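Local structure of mannitol dehydrogenase (Pseudomonas fluorescens, 1LJ8) at residues A[136-141]-A[196-201]; A[223-228]-A[268-273]; A[289-294]-A[345-350]. The protein binds NAD and probably acts as a mannitol 2-dehydrogenase, interconverting D-mannitol and D-fructose. All coordinates share one frame; numbering follows the deposited sequence.

Interaction 1 of 3, residues A[136-141]-A[196-201]; sequences YCIDDS and GAVTRK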
loop_
_atom_site.group_PDB
_atom_site.type_symbol
_atom_site.label_atom_id
_atom_site.label_comp_id
_atom_site.label_asym_id
_atom_site.label_seq_id
_atom_site.Cartn_x
_atom_site.Cartn_y
_atom_site.Cartn_z
ATOM N N TYR A 136 -6.371 5.925 -6.845
ATOM C CA TYR A 136 -6.567 7.372 -6.948
ATOM C C TYR A 136 -6.923 7.911 -8.333
ATOM O O TYR A 136 -7.238 9.100 -8.486
ATOM C CB TYR A 136 -5.332 8.094 -6.396
ATOM C CG TYR A 136 -5.088 7.778 -4.919
ATOM C CD1 TYR A 136 -4.553 6.546 -4.517
ATOM C CD2 TYR A 136 -5.482 8.689 -3.942
ATOM C CE1 TYR A 136 -4.419 6.237 -3.157
ATOM C CE2 TYR A 136 -5.370 8.400 -2.549
ATOM C CZ TYR A 136 -4.834 7.168 -2.178
ATOM O OH TYR A 136 -4.728 6.878 -0.836
ATOM N N CYS A 137 -6.831 7.035 -9.319
ATOM C CA CYS A 137 -7.226 7.362 -10.671
ATOM C C CYS A 137 -6.544 8.557 -11.309
ATOM O O CYS A 137 -7.220 9.347 -11.992
ATOM C CB CYS A 137 -8.749 7.577 -10.707
ATOM S SG CYS A 137 -9.664 6.125 -10.053
ATOM N N ILE A 138 -5.248 8.744 -11.056
ATOM C CA ILE A 138 -4.525 9.831 -11.739
ATOM C C ILE A 138 -3.575 9.108 -12.689
ATOM O O ILE A 138 -2.877 8.167 -12.274
ATOM C CB ILE A 138 -3.647 10.696 -10.787
ATOM C CG1 ILE A 138 -4.534 11.508 -9.842
ATOM C CG2 ILE A 138 -2.692 11.623 -11.648
ATOM C CD1 ILE A 138 -5.272 12.597 -10.509
ATOM N N ASP A 139 -3.553 9.518 -13.956
ATOM C CA ASP A 139 -2.652 8.925 -14.967
ATOM C C ASP A 139 -1.288 9.620 -14.756
ATOM O O ASP A 139 -1.163 10.826 -15.004
ATOM C CB ASP A 139 -3.207 9.233 -16.365
ATOM C CG ASP A 139 -2.357 8.665 -17.512
ATOM O OD1 ASP A 139 -1.146 8.385 -17.344
ATOM O OD2 ASP A 139 -2.933 8.522 -18.619
ATOM N N ASP A 140 -0.280 8.887 -14.271
ATOM C CA ASP A 140 1.039 9.489 -14.021
ATOM C C ASP A 140 1.782 10.018 -15.242
ATOM O O ASP A 140 2.633 10.890 -15.102
ATOM C CB ASP A 140 1.922 8.497 -13.262
ATOM C CG ASP A 140 1.338 8.145 -11.929
ATOM O OD1 ASP A 140 1.110 9.097 -11.160
ATOM O OD2 ASP A 140 1.076 6.953 -11.660
ATOM N N SER A 141 1.483 9.535 -16.437
ATOM C CA SER A 141 2.222 10.067 -17.577
ATOM C C SER A 141 1.901 11.531 -17.835
ATOM O O SER A 141 2.793 12.302 -18.186
ATOM C CB SER A 141 1.958 9.288 -18.864
ATOM O OG SER A 141 0.577 9.211 -19.170
ATOM N N GLY A 196 -0.567 12.694 -0.109
ATOM C CA GLY A 196 -1.558 13.721 0.181
ATOM C C GLY A 196 -1.823 14.582 -1.066
ATOM O O GLY A 196 -2.973 14.879 -1.372
ATOM N N ALA A 197 -0.777 15.021 -1.757
ATOM C CA ALA A 197 -0.982 15.862 -2.945
ATOM C C ALA A 197 -1.799 15.129 -4.016
ATOM O O ALA A 197 -2.624 15.765 -4.712
ATOM C CB ALA A 197 0.364 16.305 -3.546
ATOM N N VAL A 198 -1.564 13.820 -4.166
ATOM C CA VAL A 198 -2.302 13.027 -5.163
ATOM C C VAL A 198 -3.785 12.946 -4.744
ATOM O O VAL A 198 -4.689 13.130 -5.599
ATOM C CB VAL A 198 -1.701 11.597 -5.318
ATOM C CG1 VAL A 198 -2.594 10.714 -6.265
ATOM C CG2 VAL A 198 -0.305 11.690 -5.998
ATOM N N THR A 199 -4.029 12.695 -3.457
ATOM C CA THR A 199 -5.425 12.613 -2.946
ATOM C C THR A 199 -6.131 13.946 -3.214
ATOM O O THR A 199 -7.270 13.984 -3.696
ATOM C CB THR A 199 -5.456 12.344 -1.437
ATOM O OG1 THR A 199 -4.755 11.113 -1.175
ATOM C CG2 THR A 199 -6.939 12.216 -0.922
ATOM N N ARG A 200 -5.443 15.040 -2.898
ATOM C CA ARG A 200 -5.987 16.372 -3.160
ATOM C C ARG A 200 -6.284 16.581 -4.642
ATOM O O ARG A 200 -7.394 17.009 -4.994
ATOM C CB ARG A 200 -4.998 17.449 -2.703
ATOM C CG ARG A 200 -5.504 18.885 -2.932
ATOM C CD ARG A 200 -4.499 19.836 -2.288
ATOM N NE ARG A 200 -4.765 21.239 -2.569
ATOM C CZ ARG A 200 -4.412 21.856 -3.697
ATOM N NH1 ARG A 200 -3.766 21.204 -4.667
ATOM N NH2 ARG A 200 -4.729 23.133 -3.859
ATOM N N LYS A 201 -5.321 16.262 -5.520
ATOM C CA LYS A 201 -5.522 16.469 -6.951
ATOM C C LYS A 201 -6.699 15.680 -7.503
ATOM O O LYS A 201 -7.510 16.200 -8.300
ATOM C CB LYS A 201 -4.264 16.085 -7.736
ATOM C CG LYS A 201 -4.326 16.496 -9.196
ATOM C CD LYS A 201 -3.061 15.968 -9.881
ATOM C CE LYS A 201 -2.826 16.631 -11.233
ATOM N NZ LYS A 201 -1.722 15.910 -11.921
#
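Tyr-136 OH is gripped by two polar groups, Asp-190 OD2 and Ser-188 OG, while the ring behind it lies against helix 195-210 at Val-198 and Thr-199. Asp-190 is an NAD-binding residue, so the tyrosine is a second-shell partner of the cofactor site in the Rossmann domain. Thr-199 approaches the ring obliquely: its OG1 is 3.1 Å from Tyr-136 CE2. With chi1 at -58°, OG1 sits beside its own backbone N, where it can hydrogen-bond to Asn-195 O one helical turn back. Thr-199 also touches Leu-129 and Val-186 of the large sheet. Val-198 meets the root of the tyrosine. Its CG1 lies 3.8 Å from Tyr-136 CB, and the two side chains lie roughly perpendicular. The same methyl also touches Ile-138, two residues on from the tyrosine, with CG1 of Val-198 at 4.1 Å from CG1 of Ile-138. These two side chains run alongside in opposite senses. Lys-201 completes the row one turn further on. Its extended chain passes across Ile-138, CD lying 4.1 Å from Ile-138 CD1, and carries NZ on to Gly-143 O. The contact thus joins the short, weakly bonded antiparallel pair of 138-139 and 144-145 to the helix. No hydrogen bond crosses between 136-141 and 196-201. The join is by apolar packing, and the hydroxyls of Tyr-136 and Thr-199 are satisfied by other residues.

Interaction 2 of 3, residues A[223-228]-A[268-273]; sequences SFPNAM and DKFVNG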
loop_
_atom_site.group_PDB
_atom_site.type_symbol
_atom_site.label_atom_id
_atom_site.label_comp_id
_atom_site.label_asym_id
_atom_site.label_seq_id
_atom_site.Cartn_x
_atom_site.Cartn_y
_atom_site.Cartn_z
ATOM N N SER A 223 -8.007 19.412 4.289
ATOM C CA SER A 223 -6.538 19.276 4.224
ATOM C C SER A 223 -6.209 17.812 3.789
ATOM O O SER A 223 -7.004 16.878 3.991
ATOM C CB SER A 223 -5.895 19.576 5.581
ATOM O OG SER A 223 -6.518 18.812 6.587
ATOM N N PHE A 224 -5.019 17.644 3.212
ATOM C CA PHE A 224 -4.580 16.385 2.610
ATOM C C PHE A 224 -3.109 16.197 2.955
ATOM O O PHE A 224 -2.244 16.368 2.108
ATOM C CB PHE A 224 -4.728 16.493 1.085
ATOM C CG PHE A 224 -6.143 16.802 0.635
ATOM C CD1 PHE A 224 -6.566 18.125 0.458
ATOM C CD2 PHE A 224 -7.030 15.759 0.346
ATOM C CE1 PHE A 224 -7.868 18.425 -0.020
ATOM C CE2 PHE A 224 -8.365 16.031 -0.145
ATOM C CZ PHE A 224 -8.768 17.385 -0.324
ATOM N N PRO A 225 -2.830 15.843 4.215
ATOM C CA PRO A 225 -1.429 15.659 4.624
ATOM C C PRO A 225 -0.680 14.569 3.870
ATOM O O PRO A 225 -1.236 13.512 3.559
ATOM C CB PRO A 225 -1.535 15.366 6.140
ATOM C CG PRO A 225 -2.905 14.655 6.247
ATOM C CD PRO A 225 -3.772 15.524 5.295
ATOM N N ASN A 226 0.576 14.842 3.507
ATOM C CA ASN A 226 1.357 13.780 2.917
ATOM C C ASN A 226 1.941 13.014 4.087
ATOM O O ASN A 226 2.050 13.550 5.185
ATOM C CB ASN A 226 2.532 14.314 2.089
ATOM C CG ASN A 226 2.056 15.066 0.865
ATOM O OD1 ASN A 226 1.556 14.464 -0.108
ATOM N ND2 ASN A 226 2.197 16.389 0.893
ATOM N N ALA A 227 2.313 11.762 3.831
ATOM C CA ALA A 227 2.932 10.945 4.875
ATOM C C ALA A 227 3.857 9.908 4.300
ATOM O O ALA A 227 3.735 9.512 3.151
ATOM C CB ALA A 227 1.827 10.188 5.715
HETATM N N MSE A 228 4.788 9.469 5.145
HETATM C CA MSE A 228 5.597 8.335 4.817
HETATM C C MSE A 228 5.087 7.267 5.799
HETATM O O MSE A 228 5.160 7.476 7.021
HETATM C CB MSE A 228 7.049 8.576 5.138
HETATM C CG MSE A 228 7.792 7.497 4.451
HETATM SE SE MSE A 228 8.379 6.313 5.732
HETATM C CE MSE A 228 9.885 7.264 5.449
ATOM N N ASP A 268 1.665 17.805 9.695
ATOM C CA ASP A 268 0.596 18.162 10.627
ATOM C C ASP A 268 -0.407 19.124 10.015
ATOM O O ASP A 268 -0.454 20.319 10.371
ATOM C CB ASP A 268 1.213 18.764 11.891
ATOM C CG ASP A 268 0.304 18.657 13.110
ATOM O OD1 ASP A 268 -0.878 18.259 12.992
ATOM O OD2 ASP A 268 0.780 19.005 14.209
ATOM N N LYS A 269 -1.235 18.586 9.122
ATOM C CA LYS A 269 -2.226 19.372 8.382
ATOM C C LYS A 269 -3.594 18.741 8.565
ATOM O O LYS A 269 -4.052 17.989 7.694
ATOM C CB LYS A 269 -1.857 19.364 6.894
ATOM C CG LYS A 269 -0.542 20.028 6.549
ATOM C CD LYS A 269 -0.206 19.881 5.047
ATOM C CE LYS A 269 1.166 20.457 4.748
ATOM N NZ LYS A 269 1.510 20.186 3.297
ATOM N N PHE A 270 -4.243 19.043 9.692
ATOM C CA PHE A 270 -5.552 18.455 10.020
ATOM C C PHE A 270 -6.493 19.608 10.316
ATOM O O PHE A 270 -6.255 20.382 11.245
ATOM C CB PHE A 270 -5.410 17.537 11.242
ATOM C CG PHE A 270 -4.639 16.288 10.962
ATOM C CD1 PHE A 270 -3.242 16.325 10.820
ATOM C CD2 PHE A 270 -5.303 15.090 10.704
ATOM C CE1 PHE A 270 -2.527 15.195 10.407
ATOM C CE2 PHE A 270 -4.619 13.973 10.300
ATOM C CZ PHE A 270 -3.212 14.003 10.135
ATOM N N VAL A 271 -7.567 19.708 9.533
ATOM C CA VAL A 271 -8.483 20.815 9.688
ATOM C C VAL A 271 -9.417 20.688 10.878
ATOM O O VAL A 271 -9.881 21.707 11.402
ATOM C CB VAL A 271 -9.372 20.988 8.423
ATOM C CG1 VAL A 271 -8.539 21.484 7.243
ATOM C CG2 VAL A 271 -10.014 19.648 8.043
ATOM N N ASN A 272 -9.672 19.462 11.312
ATOM C CA ASN A 272 -10.652 19.211 12.370
ATOM C C ASN A 272 -10.084 18.323 13.496
ATOM O O ASN A 272 -10.788 17.460 14.042
ATOM C CB ASN A 272 -11.900 18.550 11.697
ATOM C CG ASN A 272 -13.189 18.681 12.511
ATOM O OD1 ASN A 272 -13.189 19.170 13.630
ATOM N ND2 ASN A 272 -14.316 18.216 11.927
ATOM N N GLY A 273 -8.807 18.527 13.820
ATOM C CA GLY A 273 -8.181 17.781 14.906
ATOM C C GLY A 273 -7.615 16.413 14.558
ATOM O O GLY A 273 -7.790 15.918 13.442
HETATM O O HOH W 1 -0.637 18.660 1.327
#
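The two backbones run past each other in opposite directions, with CA of Ser-223 5.9 Å from CA of Phe-270 and CA of Pro-225 5.3 Å from CA of Lys-269. Both stretches are irregular here. They prolong the antiparallel pairing of strands 227-230 and 263-266, which belong to a small mixed sheet. Ser-223 makes the main polar link. Its OG donates to Lys-269 O at 2.8 Å, and it does so from above the carbonyl plane, 51° out of it. A chi1 of 52° sets OG between its own N and carbonyl carbon, which brings it to Lys-269 O and Val-271 N. Val-271 N gives the same OG a weak second bond at 3.3 Å, bent to 126°. Thr-185 OG1 hydrogen-bonds to both Ser-223 OG and Val-271 N, which ties this corner to strand 185-188. The apolar part is small. Phe-270 starts away from the other segment, but its ring swings back until CZ is 4.0 Å from Pro-225 CG. The ring and the proline are set nearly square to each other, and both also touch Thr-185. Lys-269 lies on the exposed side, its CB against Pro-225 CB. Its extended chain leads NZ to a salt bridge with Glu-267 OE1. A water bridges the two segments: it donates to Phe-224 O at 2.9 Å and accepts a weak bond from Lys-269 NZ at 3.3 Å.

Interaction 3 of 3, residues A[289-294]-A[345-350]; sequences TPYEEM and PVPGID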
loop_
_atom_site.group_PDB
_atom_site.type_symbol
_atom_site.label_atom_id
_atom_site.label_comp_id
_atom_site.label_asym_id
_atom_site.label_seq_id
_atom_site.Cartn_x
_atom_site.Cartn_y
_atom_site.Cartn_z
ATOM N N THR A 289 7.755 14.923 1.954
ATOM C CA THR A 289 7.977 14.337 0.638
ATOM C C THR A 289 9.345 13.729 0.353
ATOM O O THR A 289 9.410 12.677 -0.251
ATOM C CB THR A 289 7.491 15.276 -0.528
ATOM O OG1 THR A 289 8.213 16.506 -0.532
ATOM C CG2 THR A 289 5.989 15.620 -0.331
ATOM N N PRO A 290 10.458 14.343 0.796
ATOM C CA PRO A 290 11.679 13.616 0.443
ATOM C C PRO A 290 11.818 12.240 1.124
ATOM O O PRO A 290 12.441 11.333 0.576
ATOM C CB PRO A 290 12.809 14.589 0.828
ATOM C CG PRO A 290 12.207 15.492 1.818
ATOM C CD PRO A 290 10.758 15.661 1.386
ATOM N N TYR A 291 11.226 12.096 2.311
ATOM C CA TYR A 291 11.255 10.835 3.049
ATOM C C TYR A 291 10.355 9.803 2.350
ATOM O O TYR A 291 10.738 8.661 2.192
ATOM C CB TYR A 291 10.759 11.039 4.472
ATOM C CG TYR A 291 11.600 12.041 5.229
ATOM C CD1 TYR A 291 11.062 13.255 5.661
ATOM C CD2 TYR A 291 12.951 11.776 5.483
ATOM C CE1 TYR A 291 11.870 14.192 6.343
ATOM C CE2 TYR A 291 13.754 12.689 6.140
ATOM C CZ TYR A 291 13.211 13.897 6.572
ATOM O OH TYR A 291 14.045 14.813 7.202
ATOM N N GLU A 292 9.159 10.220 1.924
ATOM C CA GLU A 292 8.271 9.269 1.224
ATOM C C GLU A 292 8.887 8.937 -0.147
ATOM O O GLU A 292 8.815 7.794 -0.605
ATOM C CB GLU A 292 6.849 9.848 1.066
ATOM C CG GLU A 292 5.830 8.852 0.401
ATOM C CD GLU A 292 5.618 7.499 1.153
ATOM O OE1 GLU A 292 4.716 6.714 0.733
ATOM O OE2 GLU A 292 6.311 7.196 2.154
ATOM N N GLU A 293 9.500 9.918 -0.817
ATOM C CA GLU A 293 10.136 9.632 -2.127
ATOM C C GLU A 293 11.226 8.580 -1.939
ATOM O O GLU A 293 11.378 7.653 -2.763
ATOM C CB GLU A 293 10.765 10.914 -2.728
ATOM C CG GLU A 293 9.727 11.854 -3.308
ATOM C CD GLU A 293 10.248 13.274 -3.536
ATOM O OE1 GLU A 293 11.482 13.480 -3.430
ATOM O OE2 GLU A 293 9.404 14.170 -3.815
HETATM N N MSE A 294 11.998 8.760 -0.874
HETATM C CA MSE A 294 13.077 7.849 -0.507
HETATM C C MSE A 294 12.600 6.416 -0.249
HETATM O O MSE A 294 13.166 5.422 -0.755
HETATM C CB MSE A 294 13.766 8.333 0.776
HETATM C CG MSE A 294 14.808 7.373 1.286
HETATM SE SE MSE A 294 15.275 7.797 3.187
HETATM C CE MSE A 294 13.712 7.065 4.074
ATOM N N PRO A 345 17.427 15.502 -0.823
ATOM C CA PRO A 345 18.039 15.408 0.499
ATOM C C PRO A 345 17.023 14.949 1.544
ATOM O O PRO A 345 15.843 15.320 1.482
ATOM C CB PRO A 345 18.499 16.857 0.771
ATOM C CG PRO A 345 18.795 17.394 -0.619
ATOM C CD PRO A 345 17.620 16.840 -1.432
ATOM N N VAL A 346 17.493 14.145 2.486
ATOM C CA VAL A 346 16.647 13.650 3.573
ATOM C C VAL A 346 17.291 13.960 4.921
ATOM O O VAL A 346 18.013 13.148 5.482
ATOM C CB VAL A 346 16.369 12.146 3.453
ATOM C CG1 VAL A 346 15.270 11.920 2.350
ATOM C CG2 VAL A 346 17.662 11.378 3.061
ATOM N N PRO A 347 17.033 15.169 5.452
ATOM C CA PRO A 347 17.628 15.541 6.757
ATOM C C PRO A 347 17.452 14.496 7.865
ATOM O O PRO A 347 16.352 13.985 8.079
ATOM C CB PRO A 347 16.921 16.861 7.091
ATOM C CG PRO A 347 16.734 17.494 5.725
ATOM C CD PRO A 347 16.250 16.291 4.886
ATOM N N GLY A 348 18.550 14.172 8.557
ATOM C CA GLY A 348 18.493 13.217 9.656
ATOM C C GLY A 348 18.580 11.752 9.264
ATOM O O GLY A 348 18.441 10.847 10.095
ATOM N N ILE A 349 18.779 11.497 7.981
ATOM C CA ILE A 349 18.867 10.129 7.547
ATOM C C ILE A 349 20.160 9.922 6.809
ATOM O O ILE A 349 20.536 10.721 5.949
ATOM C CB ILE A 349 17.736 9.753 6.536
ATOM C CG1 ILE A 349 16.394 9.820 7.218
ATOM C CG2 ILE A 349 18.001 8.342 5.960
ATOM C CD1 ILE A 349 16.204 8.751 8.274
ATOM N N ASP A 350 20.848 8.847 7.145
ATOM C CA ASP A 350 22.056 8.514 6.411
ATOM C C ASP A 350 21.571 7.470 5.381
ATOM O O ASP A 350 21.161 6.382 5.765
ATOM C CB ASP A 350 23.120 7.872 7.315
ATOM C CG ASP A 350 24.347 7.487 6.516
ATOM O OD1 ASP A 350 24.507 6.302 6.126
ATOM O OD2 ASP A 350 25.127 8.412 6.208
#
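One hydrogen bond crosses this contact: Tyr-291 OH donates to Pro-347 O at 2.6 Å. The acceptor lies at the edge of the tyrosine ring, in the plane of the ring. The hydroxyl in turn lies in the carbonyl plane of Pro-347 and is directed at a lone pair of that oxygen, with a C=O...donor angle of 127°. The other contacts of Tyr-291 are apolar. Val-346 CB lies 3.8 Å from Tyr-291 CE2, and Ile-349 CG1 comes to 4.0 Å from the same CE2. Both approach the ring obliquely, and the valine and tyrosine side chains point in opposing senses. The receiving loop is a type II beta turn from Val-346 to Ile-349, closed by Ile-349 N bonding to Val-346 O. Pro-347 and Gly-348 hold its two central positions, and Gly-348 has a positive phi of 84°. Asp-350 follows as the N-cap of helix 351-362, its OD1 taking the N-H of Asp-353. The turn lies in the loop between helices 325-339 and 351-362 of the C-terminal domain and rests on the first turns of helix 289-313. Side chains also meet backbone oxygens: Pro-290 CB lies 3.2 Å from Pro-345 O of the loop, and Val-346 CG1 lies 3.4 Å from Pro-290 O of the helix. Deeper in, Met-294, a selenomethionine here, extends from the helix and bends at chi3, 76°. Its SE meets Ile-349 CG2 at 3.9 Å.

In the fold
Interactions 1 and 2 both lie in the Rossmann domain, while interaction 3 lies in the C-terminal domain. Asn-226 joins the first two: its OD1 is 2.9 Å from Ala-197 N, a probable hydrogen bond near the start of helix 195-210. Residues 223-228 also reach interaction 3, where Ala-227 O packs 3.4 Å from Glu-292 CD, between the Rossmann and C-terminal parts. Interactions 1 and 3 do not touch; their nearest atoms are about 7 Å apart. Of these two, interaction 1 is nearer to the cofactor: the side chain of Tyr-136 is about 7 Å from the bound NAD. The side chain of Met-294 is about 13 Å from the bound NAD. Interaction 2 lies away from the NAD-binding residues.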